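Local coordinates for protein kinase domain-containing protein (Chaetomium thermophilum, PDB 6Z3U) that probably transfers phosphate from ATP to serine and threonine residues of proteins, serving as the cyclin-dependent kinase subunit of the CAK complex, at residues Val190-Ala195 and Ala287-Arg292; Trp210-Phe215 and Arg243-Pro248; Gln304-Cys309 and Glu328-Met333; Lys122-Gln127 and Leu168-Glu173. All blocks are in the same frame, centred on the assembly; numbering follows the deposited sequence.

In the fold
The four contacts sample both lobes of a protein kinase fold. Contact 4 comes first along the chain and joins strands 118-124 and 168-172 of the five-stranded N-lobe sheet. The others follow in the C-lobe. Contacts 1 and 2 share helix 194-213, using its start and its end, with centres about 30 Å apart; contact 2 is nested inside the chain loop that contact 1 closes. Contact 3 comes last, on helix 301-311, the helix after the 276-291 helix of contact 1. Contacts 3 and 4 are the most distant pair, their centres about 39 Å apart. Contacts 2 and 4 also touch partner subunits, whereas contacts 1 and 3 belong to the kinase alone.

Contact 1: Val190-Ala195 and Ala287-Arg292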
# COMPACT_ATOMS: atom_id res chain seq x y z
N VAL B 190 6.92 -32.98 -17.58
CA VAL B 190 7.80 -31.83 -17.42
C VAL B 190 9.09 -32.27 -16.74
O VAL B 190 9.07 -32.82 -15.63
CB VAL B 190 7.12 -30.71 -16.61
CG1 VAL B 190 8.14 -29.66 -16.21
CG2 VAL B 190 6.01 -30.08 -17.40
N ARG B 191 10.22 -31.99 -17.39
CA ARG B 191 11.55 -32.34 -16.89
C ARG B 191 12.33 -31.06 -16.64
O ARG B 191 12.50 -30.24 -17.55
CB ARG B 191 12.30 -33.23 -17.88
CG ARG B 191 11.67 -34.58 -18.14
CD ARG B 191 12.23 -35.64 -17.21
NE ARG B 191 11.67 -35.54 -15.87
CZ ARG B 191 10.45 -35.96 -15.53
NH1 ARG B 191 10.03 -35.83 -14.29
NH2 ARG B 191 9.66 -36.52 -16.44
N TYR B 192 12.84 -30.89 -15.42
CA TYR B 192 13.68 -29.75 -15.09
C TYR B 192 14.78 -30.19 -14.14
O TYR B 192 14.63 -31.16 -13.39
CB TYR B 192 12.87 -28.59 -14.48
CG TYR B 192 12.34 -28.81 -13.08
CD1 TYR B 192 13.15 -28.62 -11.97
CD2 TYR B 192 11.02 -29.18 -12.87
CE1 TYR B 192 12.66 -28.80 -10.69
CE2 TYR B 192 10.52 -29.37 -11.60
CZ TYR B 192 11.35 -29.18 -10.51
OH TYR B 192 10.86 -29.36 -9.24
N GLY B 193 15.90 -29.47 -14.17
CA GLY B 193 17.07 -29.82 -13.40
C GLY B 193 17.53 -28.73 -12.45
O GLY B 193 16.81 -27.76 -12.23
N ALA B 194 18.73 -28.89 -11.89
CA ALA B 194 19.21 -27.94 -10.89
C ALA B 194 19.39 -26.55 -11.49
O ALA B 194 19.09 -25.54 -10.84
CB ALA B 194 20.52 -28.43 -10.28
N ALA B 195 19.91 -26.47 -12.71
CA ALA B 195 20.12 -25.16 -13.32
C ALA B 195 18.81 -24.42 -13.53
O ALA B 195 18.78 -23.19 -13.49
CB ALA B 195 20.87 -25.31 -14.65
N ALA B 287 12.65 -25.82 -1.25
CA ALA B 287 12.66 -27.24 -0.91
C ALA B 287 11.67 -28.01 -1.77
O ALA B 287 11.97 -29.13 -2.22
CB ALA B 287 12.35 -27.43 0.57
N GLU B 288 10.48 -27.45 -2.00
CA GLU B 288 9.49 -28.14 -2.82
C GLU B 288 9.97 -28.32 -4.25
O GLU B 288 9.64 -29.33 -4.89
CB GLU B 288 8.18 -27.36 -2.81
CG GLU B 288 7.09 -27.98 -3.66
CD GLU B 288 5.72 -27.45 -3.31
OE1 GLU B 288 4.77 -27.74 -4.06
OE2 GLU B 288 5.61 -26.74 -2.29
N LEU B 289 10.75 -27.37 -4.77
CA LEU B 289 11.28 -27.52 -6.13
C LEU B 289 12.25 -28.70 -6.21
O LEU B 289 12.26 -29.43 -7.21
CB LEU B 289 11.97 -26.23 -6.56
CG LEU B 289 11.04 -25.15 -7.10
CD1 LEU B 289 11.73 -23.79 -7.08
CD2 LEU B 289 10.58 -25.50 -8.51
N ILE B 290 13.05 -28.90 -5.16
CA ILE B 290 14.10 -29.92 -5.21
C ILE B 290 13.50 -31.32 -5.17
O ILE B 290 13.93 -32.21 -5.91
CB ILE B 290 15.10 -29.70 -4.07
CG1 ILE B 290 15.87 -28.39 -4.29
CG2 ILE B 290 16.05 -30.88 -3.98
CD1 ILE B 290 16.69 -27.95 -3.09
N ILE B 291 12.50 -31.54 -4.31
CA ILE B 291 11.89 -32.86 -4.19
C ILE B 291 10.58 -32.97 -4.96
O ILE B 291 9.95 -34.03 -4.94
CB ILE B 291 11.65 -33.22 -2.71
CG1 ILE B 291 10.68 -32.24 -2.04
CG2 ILE B 291 12.97 -33.21 -1.95
CD1 ILE B 291 10.11 -32.75 -0.74
N ARG B 292 10.15 -31.90 -5.64
CA ARG B 292 8.92 -31.92 -6.44
C ARG B 292 7.72 -32.40 -5.63
O ARG B 292 6.83 -33.08 -6.15
CB ARG B 292 9.09 -32.76 -7.71
CG ARG B 292 9.79 -32.02 -8.83
CD ARG B 292 9.76 -32.78 -10.14
NE ARG B 292 8.68 -32.33 -11.02
CZ ARG B 292 8.68 -32.48 -12.34
NH1 ARG B 292 7.65 -32.04 -13.05
NH2 ARG B 292 9.70 -33.07 -12.96
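CE2 of Tyr192 lies over one face of the Arg292 guanidinium, off its centre and 3.7 Å from CZ of Arg292. The two planes are tilted by 43°, so this is a slanting overlap, with the two side chains running past each other in opposite directions. The end of the Arg292 guanidinium takes the Val190 oxygen in its plane: NH2 of Arg292 donates to Val190 O at 2.8 Å and NH1 of Arg292 to the same oxygen at 3.0 Å. A bend at chi3 (97°) turns the group this way. Beside NH2 of Arg292 lies a second guanidinium, Arg191, whose NH1 donates to the Val187 carbonyl. The Tyr192 hydroxyl is modelled as a donor to Leu289 O, though its exact place is doubtful. Leu289, on the last turn of its helix, packs on Ile184 and Ile197.

Arg292 is the first residue past helix 276-291 (positive phi), helix F of the kinase C-lobe; its long side chain reaches the loop before helix 194-213. Its NE donates to Ile184 O. An arginine suits the spot because its several N-H groups can serve carbonyls of two different chain segments, and the charge is probably eased by these backbone dipoles.

Contact 2: Trp210-Phe215 and Arg243-Pro248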
# COMPACT_ATOMS: atom_id res chain seq x y z
N TRP B 210 12.46 -7.23 -3.93
CA TRP B 210 11.84 -5.97 -4.35
C TRP B 210 10.66 -5.61 -3.45
O TRP B 210 10.45 -4.43 -3.14
CB TRP B 210 11.41 -6.07 -5.81
CG TRP B 210 10.81 -4.81 -6.33
CD1 TRP B 210 9.55 -4.65 -6.81
CD2 TRP B 210 11.44 -3.53 -6.42
NE1 TRP B 210 9.35 -3.34 -7.21
CE2 TRP B 210 10.50 -2.64 -6.97
CE3 TRP B 210 12.71 -3.05 -6.08
CZ2 TRP B 210 10.79 -1.30 -7.20
CZ3 TRP B 210 13.00 -1.72 -6.31
CH2 TRP B 210 12.04 -0.86 -6.86
N CYS B 211 9.88 -6.61 -3.03
CA CYS B 211 8.80 -6.35 -2.09
C CYS B 211 9.34 -5.72 -0.81
O CYS B 211 8.85 -4.68 -0.37
CB CYS B 211 8.05 -7.64 -1.78
SG CYS B 211 7.04 -8.28 -3.13
N HIS B 212 10.35 -6.35 -0.22
CA HIS B 212 10.89 -5.84 1.03
C HIS B 212 11.64 -4.53 0.83
O HIS B 212 11.64 -3.67 1.71
CB HIS B 212 11.80 -6.89 1.67
CG HIS B 212 11.08 -8.16 2.03
ND1 HIS B 212 11.72 -9.24 2.59
CD2 HIS B 212 9.78 -8.51 1.92
CE1 HIS B 212 10.84 -10.20 2.81
NE2 HIS B 212 9.66 -9.78 2.40
N GLU B 213 12.28 -4.36 -0.34
CA GLU B 213 12.92 -3.09 -0.64
C GLU B 213 11.92 -1.94 -0.59
O GLU B 213 12.29 -0.80 -0.31
CB GLU B 213 13.58 -3.15 -2.02
CG GLU B 213 14.84 -2.30 -2.16
CD GLU B 213 15.98 -2.75 -1.25
OE1 GLU B 213 16.85 -1.92 -0.94
OE2 GLU B 213 15.99 -3.93 -0.85
N ASN B 214 10.64 -2.23 -0.87
CA ASN B 214 9.57 -1.24 -0.82
C ASN B 214 8.69 -1.42 0.42
O ASN B 214 7.55 -0.94 0.44
CB ASN B 214 8.72 -1.33 -2.08
CG ASN B 214 9.48 -0.91 -3.32
OD1 ASN B 214 9.43 0.25 -3.73
ND2 ASN B 214 10.21 -1.84 -3.90
N PHE B 215 9.20 -2.11 1.44
CA PHE B 215 8.52 -2.22 2.73
C PHE B 215 7.13 -2.81 2.58
O PHE B 215 6.14 -2.29 3.09
CB PHE B 215 8.47 -0.86 3.44
CG PHE B 215 9.76 -0.10 3.36
CD1 PHE B 215 10.89 -0.55 4.03
CD2 PHE B 215 9.84 1.08 2.65
CE1 PHE B 215 12.07 0.15 3.97
CE2 PHE B 215 11.02 1.79 2.58
CZ PHE B 215 12.14 1.32 3.24
N ARG B 243 0.82 -6.63 3.07
CA ARG B 243 0.70 -5.53 4.01
C ARG B 243 2.02 -4.79 4.09
O ARG B 243 3.09 -5.39 3.96
CB ARG B 243 0.30 -6.04 5.40
CG ARG B 243 -0.17 -4.96 6.36
CD ARG B 243 0.35 -5.21 7.77
NE ARG B 243 -0.37 -4.41 8.77
CZ ARG B 243 -0.14 -3.12 9.01
NH1 ARG B 243 0.79 -2.47 8.33
NH2 ARG B 243 -0.84 -2.49 9.94
N SER B 244 1.93 -3.48 4.29
CA SER B 244 3.13 -2.66 4.47
C SER B 244 3.78 -2.98 5.81
O SER B 244 3.12 -3.39 6.77
CB SER B 244 2.78 -1.18 4.40
OG SER B 244 2.32 -0.81 3.11
N PHE B 245 5.09 -2.76 5.87
CA PHE B 245 5.83 -2.97 7.11
C PHE B 245 5.18 -2.19 8.25
O PHE B 245 5.07 -0.96 8.19
CB PHE B 245 7.29 -2.55 6.94
CG PHE B 245 8.10 -3.49 6.11
CD1 PHE B 245 7.51 -4.51 5.39
CD2 PHE B 245 9.48 -3.35 6.05
CE1 PHE B 245 8.27 -5.37 4.62
CE2 PHE B 245 10.25 -4.21 5.29
CZ PHE B 245 9.64 -5.22 4.58
N ALA B 246 4.77 -2.90 9.29
CA ALA B 246 4.15 -2.26 10.44
C ALA B 246 5.19 -1.54 11.28
O ALA B 246 6.37 -1.90 11.31
CB ALA B 246 3.42 -3.30 11.30
N ASP B 247 4.75 -0.49 11.97
CA ASP B 247 5.62 0.23 12.88
C ASP B 247 5.80 -0.56 14.18
O ASP B 247 5.06 -1.51 14.45
CB ASP B 247 5.05 1.60 13.19
CG ASP B 247 5.23 2.58 12.04
OD1 ASP B 247 5.88 2.20 11.04
OD2 ASP B 247 4.75 3.73 12.15
N PRO B 248 6.80 -0.20 14.98
CA PRO B 248 6.98 -0.89 16.27
C PRO B 248 5.78 -0.68 17.17
O PRO B 248 5.30 0.44 17.36
CB PRO B 248 8.25 -0.25 16.84
CG PRO B 248 8.95 0.33 15.66
CD PRO B 248 7.87 0.77 14.72
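Phe215 and Phe245 meet where a Schellman motif closes helix 194-213, helix E of the kinase C-lobe, beside the start of the activation segment. Phe215, with positive phi, is the C-prime residue of that motif.

Aromatic contacts dominate. With His212 the two phenylalanines form a cluster in which Phe245 is the middle member. Phe215 turns its edge to the face of Phe245 in an offset edge-to-face pair, centroids 5.8 Å apart and planes at 73°. Phe245 in turn directs its own edge toward the His212 face in a second offset edge-to-face pair, with planes at 61°. Flat rings suit this place because their edges and faces pack on one another and on the helix end. Asp45 and Arg49 of the RING-type subunit pack on Phe245 and Phe215, respectively. His212 adds a polar end, NE2 bonding to Asp278.

Among the hydrogen bonds, Phe245 N donates to Phe215 O at 3.0 Å. It continues the short pairing of strands 216-217 and 243-244, where the backbones of Arg243 and Leu217 are hydrogen-bonded. Ser244 brings its CA to the same oxygen in a CA-H...O contact, while its hydroxyl goes to Tyr144.

A CH-pi contact completes the set: Phe215 CA stands over the centre of the Phe245 ring, 3.4 Å from its centroid and 2° off the ring normal.

Contact 3: Gln304-Cys309 and Glu328-Met333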
# COMPACT_ATOMS: atom_id res chain seq x y z
N GLN B 304 1.61 -29.02 11.41
CA GLN B 304 2.66 -28.17 10.86
C GLN B 304 3.76 -27.93 11.90
O GLN B 304 4.95 -27.99 11.58
CB GLN B 304 2.08 -26.85 10.38
CG GLN B 304 3.00 -26.07 9.47
CD GLN B 304 3.26 -26.79 8.16
OE1 GLN B 304 2.49 -27.65 7.75
NE2 GLN B 304 4.35 -26.43 7.49
N ILE B 305 3.37 -27.69 13.15
CA ILE B 305 4.36 -27.51 14.21
C ILE B 305 5.16 -28.79 14.40
O ILE B 305 6.39 -28.77 14.48
CB ILE B 305 3.67 -27.09 15.52
CG1 ILE B 305 3.11 -25.67 15.39
CG2 ILE B 305 4.65 -27.18 16.68
CD1 ILE B 305 2.23 -25.25 16.53
N THR B 306 4.47 -29.94 14.47
CA THR B 306 5.17 -31.21 14.64
C THR B 306 6.09 -31.48 13.46
O THR B 306 7.21 -31.97 13.64
CB THR B 306 4.15 -32.34 14.80
OG1 THR B 306 3.31 -32.07 15.93
CG2 THR B 306 4.86 -33.67 15.01
N LEU B 307 5.64 -31.16 12.24
CA LEU B 307 6.46 -31.42 11.07
C LEU B 307 7.74 -30.59 11.10
O LEU B 307 8.83 -31.10 10.80
CB LEU B 307 5.66 -31.13 9.80
CG LEU B 307 4.65 -32.20 9.37
CD1 LEU B 307 3.85 -31.72 8.17
CD2 LEU B 307 5.35 -33.51 9.06
N ILE B 308 7.63 -29.31 11.46
CA ILE B 308 8.83 -28.47 11.54
C ILE B 308 9.77 -29.02 12.60
O ILE B 308 10.99 -29.06 12.41
CB ILE B 308 8.44 -27.01 11.81
CG1 ILE B 308 7.66 -26.45 10.62
CG2 ILE B 308 9.69 -26.17 12.07
CD1 ILE B 308 7.08 -25.08 10.85
N CYS B 309 9.22 -29.47 13.74
CA CYS B 309 10.05 -30.08 14.77
C CYS B 309 10.74 -31.33 14.24
O CYS B 309 11.91 -31.58 14.54
CB CYS B 309 9.20 -30.41 15.99
SG CYS B 309 8.66 -28.98 16.96
N GLU B 328 0.66 -18.03 21.04
CA GLU B 328 0.08 -19.34 20.76
C GLU B 328 1.16 -20.39 20.62
O GLU B 328 1.08 -21.30 19.78
CB GLU B 328 -0.80 -19.29 19.51
CG GLU B 328 -2.04 -18.44 19.66
CD GLU B 328 -2.72 -18.15 18.34
OE1 GLU B 328 -3.34 -19.07 17.77
OE2 GLU B 328 -2.62 -17.00 17.86
N TRP B 329 2.21 -20.28 21.42
CA TRP B 329 3.26 -21.29 21.42
C TRP B 329 2.69 -22.65 21.79
O TRP B 329 1.92 -22.78 22.74
CB TRP B 329 4.37 -20.91 22.39
CG TRP B 329 5.37 -22.01 22.60
CD1 TRP B 329 6.41 -22.34 21.78
CD2 TRP B 329 5.40 -22.94 23.68
NE1 TRP B 329 7.10 -23.41 22.30
CE2 TRP B 329 6.50 -23.80 23.46
CE3 TRP B 329 4.62 -23.13 24.82
CZ2 TRP B 329 6.83 -24.83 24.34
CZ3 TRP B 329 4.94 -24.15 25.69
CH2 TRP B 329 6.04 -24.99 25.45
N TRP B 330 3.08 -23.68 21.03
CA TRP B 330 2.64 -25.03 21.31
C TRP B 330 3.75 -26.00 20.92
O TRP B 330 4.49 -25.76 19.96
CB TRP B 330 1.35 -25.37 20.57
CG TRP B 330 0.89 -26.78 20.81
CD1 TRP B 330 0.13 -27.22 21.85
CD2 TRP B 330 1.15 -27.92 19.99
NE1 TRP B 330 -0.09 -28.57 21.73
CE2 TRP B 330 0.53 -29.02 20.59
CE3 TRP B 330 1.86 -28.11 18.79
CZ2 TRP B 330 0.58 -30.30 20.05
CZ3 TRP B 330 1.92 -29.38 18.26
CH2 TRP B 330 1.28 -30.46 18.88
N ASP B 331 3.87 -27.08 21.69
CA ASP B 331 4.87 -28.10 21.46
C ASP B 331 4.21 -29.46 21.61
O ASP B 331 3.38 -29.65 22.51
CB ASP B 331 6.03 -27.97 22.46
CG ASP B 331 7.20 -28.87 22.11
OD1 ASP B 331 7.87 -28.60 21.09
OD2 ASP B 331 7.45 -29.84 22.86
N PRO B 332 4.54 -30.43 20.74
CA PRO B 332 3.89 -31.75 20.84
C PRO B 332 4.24 -32.52 22.10
O PRO B 332 3.65 -33.58 22.34
CB PRO B 332 4.39 -32.48 19.59
CG PRO B 332 5.67 -31.81 19.23
CD PRO B 332 5.51 -30.37 19.64
N MET B 333 5.17 -32.02 22.91
CA MET B 333 5.57 -32.69 24.15
C MET B 333 6.13 -34.09 23.87
O MET B 333 5.81 -35.06 24.57
CB MET B 333 4.41 -32.75 25.14
CG MET B 333 4.12 -31.41 25.79
SD MET B 333 2.64 -31.40 26.82
CE MET B 333 2.91 -32.86 27.83
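Ile305 is the main bump, and the edge of the six-membered ring of the Trp330 indole is what it meets. Its CG2 lies 3.6 Å from Trp330 CE3, and its CD1 is 3.7 Å from that same Trp330 CE3, so the two branches straddle one corner of the ring while CB sits in the ring plane. CG2 of Ile305 also rests 3.6 Å from the Trp330 carbonyl oxygen, which brings it against the backbone as well. A beta-branched residue suits the position because it offers methyls in two directions. Trp330 reaches the helix because its CG is anti to the backbone N (chi1 179°), which brings the benzo edge of the indole to Ile305 and Thr306.

One residue on, Thr306 fills the notch between Trp330 and Pro332. Its OG1 is 3.8 Å from Trp330 CZ3, again at the ring edge, and 3.8 Å from Pro332 CB. The hydroxyl bonds to the Met302 carbonyl a turn earlier, so a polar atom can sit beside these carbons with its hydrogen-bonding need met.

The helix is 301-311, helix G of the kinase C-lobe. The irregular segment belongs to the loop before helix 342-349, the region enlarged as the CMGC insert in this family.

Pro332 turns back toward the helix, its N lying over one face of the Trp330 ring. Cys309, one turn beyond Ile305, meets the proline more loosely, SG to Pro332 CD at 4.4 Å. Pro332 itself sits within an Asx turn, Asp331 OD2 accepting from Met333 N at 3.2 Å.

Contact 4: Lys122-Gln127 and Leu168-Glu173; sequences KKIKVQ and LNLVLE
Ile124 and Leu170 make the apolar centre, with CD1 of Ile124 3.5 Å from CD1 of Leu170 on a diagonal across the two strands. Ile124 places its CG1 branch beside the backbone N (chi1 -57°), and this swings CD1 over toward the neighbouring strand. Leu168 adds a second contact, its CD2 3.9 Å from Ile124 CD1. Branched aliphatics fit here because this face of the sheet lies against helix 136-148, where Leu142 touches both leucines. Val126, less well ordered, rests loosely on Leu168, and the cyclin subunit packs here too, its Phe173 on Val126 and its Phe181 on Leu168.

The strands are 118-124 and 168-172, antiparallel neighbours in the N-lobe sheet of the kinase fold, known in kinases as beta-3 and beta-5. Lys122 with Leu170 and Ile124 with Leu168 are hydrogen-bonded pairs: Lys122 N reaches Leu170 O and Leu170 N reaches Lys122 O, both at 2.8 Å. Ile124 N bonds to Leu168 O at 2.7 Å. Between them, Lys123 and Asn169 form a non-hydrogen-bonded pair.

On the Lys123 face, the side chains of Lys123 and Asn169 lie alongside each other, pointing the same way, with ND2 of Asn169 3.4 Å from CG of Lys123, whose extended aliphatic chain gives the amide a flank to lie against. On the other face, Lys122 carries its aliphatic part past Leu172, Lys122 CB 4.1 Å from Leu172 CD1, and its NZ forms a salt bridge with Glu141 of helix 136-148. That pair is the lysine-glutamate link of active kinases, and Lys122 and Lys123 are predicted to bind ATP.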
# COMPACT_ATOMS: atom_id res chain seq x y z
N LYS B 122 -8.84 -8.89 -15.26
CA LYS B 122 -9.48 -9.54 -14.13
C LYS B 122 -10.66 -8.68 -13.70
O LYS B 122 -10.48 -7.54 -13.26
CB LYS B 122 -8.50 -9.74 -12.97
CG LYS B 122 -9.12 -10.43 -11.76
CD LYS B 122 -8.22 -10.40 -10.53
CE LYS B 122 -7.07 -11.38 -10.65
NZ LYS B 122 -6.26 -11.40 -9.39
N LYS B 123 -11.86 -9.23 -13.82
CA LYS B 123 -13.08 -8.52 -13.44
C LYS B 123 -13.42 -8.97 -12.03
O LYS B 123 -13.96 -10.06 -11.82
CB LYS B 123 -14.22 -8.80 -14.42
CG LYS B 123 -15.49 -8.01 -14.11
CD LYS B 123 -16.40 -7.93 -15.33
CE LYS B 123 -17.59 -7.02 -15.07
NZ LYS B 123 -18.38 -6.78 -16.31
N ILE B 124 -13.11 -8.12 -11.06
CA ILE B 124 -13.36 -8.41 -9.66
C ILE B 124 -14.82 -8.11 -9.37
O ILE B 124 -15.29 -6.98 -9.58
CB ILE B 124 -12.44 -7.59 -8.74
CG1 ILE B 124 -10.97 -7.85 -9.09
CG2 ILE B 124 -12.70 -7.95 -7.28
CD1 ILE B 124 -10.01 -6.89 -8.43
N LYS B 125 -15.56 -9.11 -8.91
CA LYS B 125 -16.96 -8.92 -8.58
C LYS B 125 -17.00 -8.23 -7.22
O LYS B 125 -16.91 -8.88 -6.18
CB LYS B 125 -17.71 -10.25 -8.57
CG LYS B 125 -17.58 -11.03 -9.87
CD LYS B 125 -18.49 -12.24 -9.90
CE LYS B 125 -18.36 -13.01 -11.21
NZ LYS B 125 -19.41 -14.06 -11.36
N VAL B 126 -17.13 -6.90 -7.25
CA VAL B 126 -17.11 -6.10 -6.02
C VAL B 126 -18.08 -6.66 -4.99
O VAL B 126 -17.87 -6.50 -3.78
CB VAL B 126 -17.42 -4.63 -6.36
CG1 VAL B 126 -18.42 -4.02 -5.38
CG2 VAL B 126 -16.13 -3.81 -6.37
N GLN B 127 -19.14 -7.34 -5.44
CA GLN B 127 -20.09 -7.99 -4.54
C GLN B 127 -19.84 -9.49 -4.65
O GLN B 127 -20.30 -10.14 -5.60
CB GLN B 127 -21.53 -7.62 -4.89
CG GLN B 127 -21.93 -7.76 -6.36
CD GLN B 127 -21.57 -6.55 -7.21
OE1 GLN B 127 -21.59 -5.41 -6.73
NE2 GLN B 127 -21.27 -6.79 -8.48
N LEU B 168 -15.04 -3.79 -10.38
CA LEU B 168 -13.64 -3.39 -10.48
C LEU B 168 -12.92 -4.27 -11.50
O LEU B 168 -13.08 -5.50 -11.48
CB LEU B 168 -12.96 -3.48 -9.12
CG LEU B 168 -11.53 -2.94 -9.04
CD1 LEU B 168 -11.51 -1.45 -9.37
CD2 LEU B 168 -10.95 -3.19 -7.66
N ASN B 169 -12.13 -3.65 -12.36
CA ASN B 169 -11.41 -4.35 -13.41
C ASN B 169 -9.93 -4.04 -13.31
O ASN B 169 -9.54 -2.87 -13.19
CB ASN B 169 -11.93 -3.98 -14.80
CG ASN B 169 -13.40 -4.30 -14.98
OD1 ASN B 169 -14.27 -3.49 -14.66
ND2 ASN B 169 -13.69 -5.50 -15.48
N LEU B 170 -9.10 -5.08 -13.37
CA LEU B 170 -7.65 -4.94 -13.34
C LEU B 170 -7.08 -5.41 -14.67
O LEU B 170 -7.23 -6.58 -15.03
CB LEU B 170 -7.05 -5.76 -12.20
CG LEU B 170 -7.58 -5.49 -10.79
CD1 LEU B 170 -6.80 -6.32 -9.78
CD2 LEU B 170 -7.51 -4.01 -10.45
N VAL B 171 -6.41 -4.51 -15.37
CA VAL B 171 -5.72 -4.85 -16.61
C VAL B 171 -4.31 -5.25 -16.23
O VAL B 171 -3.50 -4.42 -15.82
CB VAL B 171 -5.73 -3.68 -17.60
CG1 VAL B 171 -5.15 -4.11 -18.94
CG2 VAL B 171 -7.14 -3.14 -17.77
N LEU B 172 -4.00 -6.54 -16.37
CA LEU B 172 -2.77 -7.11 -15.86
C LEU B 172 -1.93 -7.69 -16.99
O LEU B 172 -2.41 -7.90 -18.11
CB LEU B 172 -3.06 -8.22 -14.84
CG LEU B 172 -3.82 -7.81 -13.58
CD1 LEU B 172 -4.48 -9.01 -12.95
CD2 LEU B 172 -2.88 -7.15 -12.59
N GLU B 173 -0.66 -7.93 -16.68
CA GLU B 173 0.23 -8.61 -17.61
C GLU B 173 -0.37 -9.94 -18.02
O GLU B 173 -0.92 -10.68 -17.20
CB GLU B 173 1.60 -8.82 -16.95
CG GLU B 173 2.77 -8.29 -17.74
CD GLU B 173 4.10 -8.58 -17.07
OE1 GLU B 173 4.32 -8.10 -15.94
OE2 GLU B 173 4.93 -9.30 -17.68